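Local coordinates for protein Exo-1,5-alpha-L-arabinofuranobiosidase (PDB 2YDT) that probably hydrolyses alpha-1,5-linked L-arabinan as an exo-acting glycosidase, releasing arabinobiose from chain ends, at residues 162-167 with 251-255; 199-203 with 256-261. All blocks are in the same frame, centred on the assembly; numbering follows the deposited sequence.

Contact 1: 162-167 with 251-255; sequences YKEKLI and KDPQK. With SO4 (sulfate ion), chain G.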
loop_
_atom_site.group_PDB
_atom_site.type_symbol
_atom_site.label_atom_id
_atom_site.label_comp_id
_atom_site.label_asym_id
_atom_site.label_seq_id
_atom_site.Cartn_x
_atom_site.Cartn_y
_atom_site.Cartn_z
ATOM N N TYR A 162 -13.554 9.846 0.449
ATOM C CA TYR A 162 -13.723 11.149 -0.248
ATOM C C TYR A 162 -15.165 11.561 -0.090
ATOM O O TYR A 162 -16.045 10.908 -0.637
ATOM C CB TYR A 162 -13.382 11.050 -1.723
ATOM C CG TYR A 162 -13.633 12.338 -2.496
ATOM C CD1 TYR A 162 -12.937 13.505 -2.187
ATOM C CD2 TYR A 162 -14.608 12.395 -3.492
ATOM C CE1 TYR A 162 -13.163 14.697 -2.878
ATOM C CE2 TYR A 162 -14.807 13.558 -4.190
ATOM C CZ TYR A 162 -14.097 14.692 -3.877
ATOM O OH TYR A 162 -14.314 15.852 -4.617
ATOM N N LYS A 163 -15.394 12.615 0.690
ATOM C CA LYS A 163 -16.747 13.096 0.957
ATOM C C LYS A 163 -17.601 11.957 1.506
ATOM O O LYS A 163 -17.269 11.362 2.528
ATOM C CB LYS A 163 -17.277 13.790 -0.322
ATOM C CG LYS A 163 -16.444 15.011 -0.707
ATOM C CD LYS A 163 -17.078 15.831 -1.835
ATOM C CE LYS A 163 -16.419 17.187 -2.083
ATOM N NZ LYS A 163 -15.709 17.808 -0.906
ATOM N N GLU A 164 -18.690 11.619 0.862
ATOM C CA GLU A 164 -19.569 10.628 1.443
ATOM C C GLU A 164 -19.274 9.203 0.961
ATOM O O GLU A 164 -20.024 8.274 1.304
ATOM C CB GLU A 164 -21.027 11.015 1.163
ATOM C CG GLU A 164 -21.544 10.581 -0.216
ATOM C CD GLU A 164 -21.016 11.355 -1.400
ATOM O OE1 GLU A 164 -20.168 12.277 -1.268
ATOM O OE2 GLU A 164 -21.463 11.021 -2.517
ATOM N N LYS A 165 -18.197 9.028 0.189
ATOM C CA LYS A 165 -17.855 7.713 -0.367
ATOM C C LYS A 165 -16.572 7.153 0.220
ATOM O O LYS A 165 -15.653 7.898 0.562
ATOM C CB LYS A 165 -17.670 7.765 -1.874
ATOM C CG LYS A 165 -18.886 8.195 -2.668
ATOM C CD LYS A 165 -18.558 8.329 -4.112
ATOM C CE LYS A 165 -19.644 9.071 -4.857
ATOM N NZ LYS A 165 -19.406 9.147 -6.311
ATOM N N LEU A 166 -16.504 5.842 0.275
ATOM C CA LEU A 166 -15.222 5.143 0.515
ATOM C C LEU A 166 -14.756 4.601 -0.850
ATOM O O LEU A 166 -15.505 3.937 -1.564
ATOM C CB LEU A 166 -15.385 4.018 1.529
ATOM C CG LEU A 166 -14.170 3.122 1.806
ATOM C CD1 LEU A 166 -13.074 3.911 2.528
ATOM C CD2 LEU A 166 -14.580 1.853 2.593
ATOM N N ILE A 167 -13.519 4.920 -1.216
ATOM C CA ILE A 167 -12.940 4.486 -2.491
ATOM C C ILE A 167 -11.919 3.379 -2.246
ATOM O O ILE A 167 -11.086 3.490 -1.351
ATOM C CB ILE A 167 -12.232 5.652 -3.241
ATOM C CG1 ILE A 167 -13.145 6.887 -3.303
ATOM C CG2 ILE A 167 -11.788 5.214 -4.643
ATOM C CD1 ILE A 167 -12.494 8.091 -3.866
ATOM N N LYS A 251 -8.154 17.369 -7.911
ATOM C CA LYS A 251 -9.074 17.799 -6.903
ATOM C C LYS A 251 -10.089 16.728 -6.523
ATOM O O LYS A 251 -10.431 16.570 -5.337
ATOM C CB LYS A 251 -9.799 19.051 -7.395
ATOM C CG LYS A 251 -9.756 20.127 -6.418
ATOM C CD LYS A 251 -8.372 20.788 -6.432
ATOM C CE LYS A 251 -8.415 22.336 -6.311
ATOM N NZ LYS A 251 -7.138 23.021 -5.732
ATOM N N ASP A 252 -10.527 15.973 -7.524
ATOM C CA ASP A 252 -11.456 14.894 -7.337
ATOM C C ASP A 252 -10.677 13.578 -7.510
ATOM O O ASP A 252 -10.235 13.272 -8.616
ATOM C CB ASP A 252 -12.584 14.970 -8.365
ATOM C CG ASP A 252 -13.675 13.931 -8.117
ATOM O OD1 ASP A 252 -13.442 12.872 -7.471
ATOM O OD2 ASP A 252 -14.824 14.143 -8.598
ATOM N N PRO A 253 -10.498 12.805 -6.407
ATOM C CA PRO A 253 -9.664 11.601 -6.471
ATOM C C PRO A 253 -10.363 10.412 -7.162
ATOM O O PRO A 253 -9.819 9.291 -7.265
ATOM C CB PRO A 253 -9.341 11.358 -4.996
ATOM C CG PRO A 253 -10.563 11.787 -4.318
ATOM C CD PRO A 253 -11.007 13.025 -5.037
ATOM N N GLN A 254 -11.556 10.656 -7.684
ATOM C CA GLN A 254 -12.240 9.723 -8.596
ATOM C C GLN A 254 -11.885 9.921 -10.073
ATOM O O GLN A 254 -12.318 9.149 -10.949
ATOM C CB GLN A 254 -13.759 9.829 -8.436
ATOM C CG GLN A 254 -14.257 9.514 -7.037
ATOM C CD GLN A 254 -15.693 9.932 -6.847
ATOM O OE1 GLN A 254 -16.594 9.081 -6.817
ATOM N NE2 GLN A 254 -15.928 11.254 -6.731
ATOM N N LYS A 255 -11.145 10.995 -10.338
ATOM C CA LYS A 255 -10.875 11.453 -11.686
ATOM C C LYS A 255 -9.402 11.623 -11.984
ATOM O O LYS A 255 -8.982 12.607 -12.627
ATOM C CB LYS A 255 -11.600 12.785 -11.916
ATOM C CG LYS A 255 -13.116 12.727 -11.737
ATOM C CD LYS A 255 -13.749 14.084 -12.204
ATOM C CE LYS A 255 -15.220 14.125 -11.943
ATOM N NZ LYS A 255 -15.920 13.227 -12.873
HETATM S S SO4 G . -12.917 14.248 2.783
HETATM O O1 SO4 G . -13.166 12.855 3.134
HETATM O O2 SO4 G . -13.552 14.560 1.515
HETATM O O3 SO4 G . -13.460 15.133 3.813
HETATM O O4 SO4 G . -11.461 14.416 2.703
HETATM O O HOH W 1 -16.674 15.723 -6.214
HETATM O O HOH W 2 -18.584 12.261 -6.090
#
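Tyr162 and Pro253 form a CH-pi contact that packs a beta hairpin of one propeller blade against a loop of the next. The six four-stranded antiparallel sheets of the chain make a six-bladed beta-propeller of the sialidase type. A type II' turn from Tyr162 to Lys165 joins strands 154-162 and 165-172, while 251-255 follows strand 245-250 in the next sheet. With CG anti to the backbone N (chi1 176°), the Tyr162 ring lies beside the loop, and Pro253 CD sits over its centre, 3.5 Å from the centroid and 12° off the ring normal. Lys163 CG covers the opposite face, so the phenol is sandwiched between proline and lysine aliphatic carbons. Deeper in, Ile167 CD1 approaches Gln254 CG at 3.9 Å and also borders the proline ring, which packs on Met160 as well.

The loop is shaped by an Asx turn: Asp252 OD1 accepts a hydrogen bond from the Gln254 backbone N, which lies above the carboxylate plane, and, through its syn lone pair, one from Gln254 NE2 at 3.1 Å. This second bond fixes the rotation of the amide and leaves its oxygen for the hairpin. The carboxylate charge would probably polarise the amide, making that oxygen a better acceptor. Tyr162 OH is 2.9 Å from a water that is weakly bound to Asp252 OD2. At the turn, Lys163 N donates to sulfate O2 at 2.8 Å; the ion, probably from the crystallisation liquor, is also held by Lys217. The one direct hydrogen bond between the segments comes from the extended Lys165 chain, whose NZ meets Gln254 OE1 at 2.9 Å in the carbonyl plane, on a lone pair, with a water accepting from both NZ and Gln254 NE2.

Contact 2: 199-203 with 256-261; sequences DDTKY and FLNKAH
Asp199 opens the edge-strand part of this interface by meeting Leu257 through its backbone and CB. Asp199 O takes a 2.7 Å hydrogen bond from a water that in turn accepts from Leu257 N, so the water bridges two main chains that do not bond directly here. The Asp199 carboxylate points elsewhere, to Lys182 through OD1 and to Lys202 through OD2. At Asp200 the backbones come closest, with Asp200 O 3.1 Å from Leu257 CA in a CA-H...O contact; the Asp200 side chain turns from the loop to His185. Asp200 O also accepts from Thr201 OG1 at 2.7 Å, the hydroxyl lying 36° above the carbonyl plane. Asp200 and Thr201 both face Leu183, which makes this point of strand 198-201 a classic beta bulge.

Leu257 (chi1 176°) swings CG beside its own carbonyl carbon, and the two methyls spread along the strand end: CD2 lies by Asp199 CB, while Leu257 CD1 reaches Thr201 N and, at 4.0 Å, Lys202 CG. The Lys202 chain then runs back, extended, to put NZ 2.7 Å from Asp199 OD2 in a salt bridge on the anti side of the carboxylate.

Tyr203 makes the polar link. Tyr203 OH and His261 ND1 are hydrogen-bonded at 2.7 Å, with the two rings rim to rim and their planes 30° apart. Tyr227 and Arg248 also bond this hydroxyl, and Tyr229 stacks on the phenol ring.

The contact thus sets strand 198-201, the outer edge of its propeller blade, against the loop leading to strand 262-263; Phe256 stacks on Tyr225 of strand 223-230, and His261 packs edge-to-face on Tyr246 of strand 245-250.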
loop_
_atom_site.group_PDB
_atom_site.type_symbol
_atom_site.label_atom_id
_atom_site.label_comp_id
_atom_site.label_asym_id
_atom_site.label_seq_id
_atom_site.Cartn_x
_atom_site.Cartn_y
_atom_site.Cartn_z
ATOM N N ASP A 199 -12.071 3.480 -14.337
ATOM C CA ASP A 199 -10.635 3.493 -14.662
ATOM C C ASP A 199 -9.948 4.717 -14.065
ATOM O O ASP A 199 -10.493 5.852 -14.117
ATOM C CB ASP A 199 -10.432 3.490 -16.163
ATOM C CG ASP A 199 -10.813 2.158 -16.814
ATOM O OD1 ASP A 199 -11.036 1.149 -16.110
ATOM O OD2 ASP A 199 -11.043 2.147 -18.049
ATOM N N ASP A 200 -8.756 4.490 -13.489
ATOM C CA ASP A 200 -7.939 5.519 -12.871
ATOM C C ASP A 200 -6.711 5.898 -13.713
ATOM O O ASP A 200 -6.258 7.044 -13.639
ATOM C CB ASP A 200 -7.456 5.088 -11.484
ATOM C CG ASP A 200 -8.575 4.952 -10.483
ATOM O OD1 ASP A 200 -9.517 5.764 -10.526
ATOM O OD2 ASP A 200 -8.484 3.999 -9.658
ATOM N N THR A 201 -6.132 4.919 -14.409
ATOM C CA THR A 201 -4.908 5.116 -15.186
ATOM C C THR A 201 -4.768 3.907 -16.087
ATOM O O THR A 201 -4.865 2.764 -15.645
ATOM C CB THR A 201 -3.644 5.282 -14.274
ATOM O OG1 THR A 201 -3.548 6.635 -13.826
ATOM C CG2 THR A 201 -2.354 4.926 -15.012
ATOM N N LYS A 202 -4.577 4.160 -17.377
ATOM C CA LYS A 202 -4.375 3.111 -18.355
ATOM C C LYS A 202 -3.604 3.669 -19.539
ATOM O O LYS A 202 -3.646 4.859 -19.807
ATOM C CB LYS A 202 -5.690 2.519 -18.845
ATOM C CG LYS A 202 -6.609 3.482 -19.557
ATOM C CD LYS A 202 -7.999 2.859 -19.696
ATOM C CE LYS A 202 -8.964 3.804 -20.372
ATOM N NZ LYS A 202 -10.306 3.173 -20.404
ATOM N N TYR A 203 -2.905 2.793 -20.240
ATOM C CA TYR A 203 -2.004 3.173 -21.322
ATOM C C TYR A 203 -2.296 2.383 -22.602
ATOM O O TYR A 203 -2.535 1.214 -22.578
ATOM C CB TYR A 203 -0.552 3.006 -20.870
ATOM C CG TYR A 203 -0.160 4.052 -19.857
ATOM C CD1 TYR A 203 0.186 5.346 -20.228
ATOM C CD2 TYR A 203 -0.210 3.789 -18.489
ATOM C CE1 TYR A 203 0.504 6.293 -19.305
ATOM C CE2 TYR A 203 0.091 4.739 -17.563
ATOM C CZ TYR A 203 0.466 6.015 -17.957
ATOM O OH TYR A 203 0.748 7.001 -17.045
ATOM N N PHE A 256 -8.593 10.659 -11.582
ATOM C CA PHE A 256 -7.189 10.680 -11.983
ATOM C C PHE A 256 -6.967 10.354 -13.469
ATOM O O PHE A 256 -5.912 10.677 -14.003
ATOM C CB PHE A 256 -6.334 9.784 -11.080
ATOM C CG PHE A 256 -6.208 10.295 -9.647
ATOM C CD1 PHE A 256 -5.564 11.487 -9.397
ATOM C CD2 PHE A 256 -6.747 9.567 -8.572
ATOM C CE1 PHE A 256 -5.417 11.963 -8.081
ATOM C CE2 PHE A 256 -6.607 10.011 -7.282
ATOM C CZ PHE A 256 -5.944 11.205 -7.027
ATOM N N LEU A 257 -7.917 9.695 -14.126
ATOM C CA LEU A 257 -7.677 9.139 -15.457
ATOM C C LEU A 257 -7.316 10.228 -16.465
ATOM O O LEU A 257 -6.460 10.000 -17.342
ATOM C CB LEU A 257 -8.880 8.367 -15.945
ATOM C CG LEU A 257 -8.773 7.833 -17.370
ATOM C CD1 LEU A 257 -7.681 6.766 -17.457
ATOM C CD2 LEU A 257 -10.116 7.272 -17.801
ATOM N N ASN A 258 -7.946 11.401 -16.339
ATOM C CA ASN A 258 -7.750 12.504 -17.311
ATOM C C ASN A 258 -6.661 13.492 -16.977
ATOM O O ASN A 258 -6.502 14.515 -17.664
ATOM C CB ASN A 258 -9.046 13.296 -17.516
ATOM C CG ASN A 258 -9.258 14.356 -16.440
ATOM O OD1 ASN A 258 -9.440 15.568 -16.715
ATOM N ND2 ASN A 258 -9.176 13.935 -15.236
ATOM N N LYS A 259 -5.896 13.222 -15.934
ATOM C CA LYS A 259 -4.888 14.145 -15.462
ATOM C C LYS A 259 -3.543 13.777 -16.042
ATOM O O LYS A 259 -3.240 12.600 -16.240
ATOM C CB LYS A 259 -4.823 14.138 -13.942
ATOM C CG LYS A 259 -6.174 14.445 -13.250
ATOM C CD LYS A 259 -6.704 15.807 -13.704
ATOM C CE LYS A 259 -7.812 16.294 -12.805
ATOM N NZ LYS A 259 -9.014 15.424 -12.797
ATOM N N ALA A 260 -2.719 14.783 -16.253
ATOM C CA ALA A 260 -1.365 14.569 -16.766
ATOM C C ALA A 260 -0.565 13.719 -15.785
ATOM O O ALA A 260 -0.771 13.777 -14.562
ATOM C CB ALA A 260 -0.666 15.912 -16.962
ATOM N N HIS A 261 0.346 12.916 -16.314
ATOM C CA HIS A 261 1.217 12.134 -15.458
ATOM C C HIS A 261 2.588 12.798 -15.295
ATOM O O HIS A 261 2.986 13.663 -16.100
ATOM C CB HIS A 261 1.330 10.663 -15.925
ATOM C CG HIS A 261 2.010 10.435 -17.248
ATOM N ND1 HIS A 261 1.875 9.243 -17.931
ATOM C CD2 HIS A 261 2.794 11.230 -18.032
ATOM C CE1 HIS A 261 2.565 9.307 -19.060
ATOM N NE2 HIS A 261 3.101 10.509 -19.160
HETATM O O HOH W 3 -10.526 8.362 -13.039
#

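Following the chain from the N terminus, after the earlier blades the hairpin 162-167 comes first of the contact segments; the chain then crosses its blade to the edge strand 198-201 and the following 202-203, and builds the next blade through strands 209-217, 223-230 and 245-250. The loop after strand 245-250 returns to both earlier places in turn: 251-255 closes contact 1 over 83 intervening residues, and 256-261 closes contact 2 over 52. The two closures therefore cross rather than nest. With centres about 15 Å apart, they use consecutive halves of one loop to join two neighbouring propeller blades, contact 1 at the turn between strands 154-162 and 165-172, contact 2 at the outermost strand.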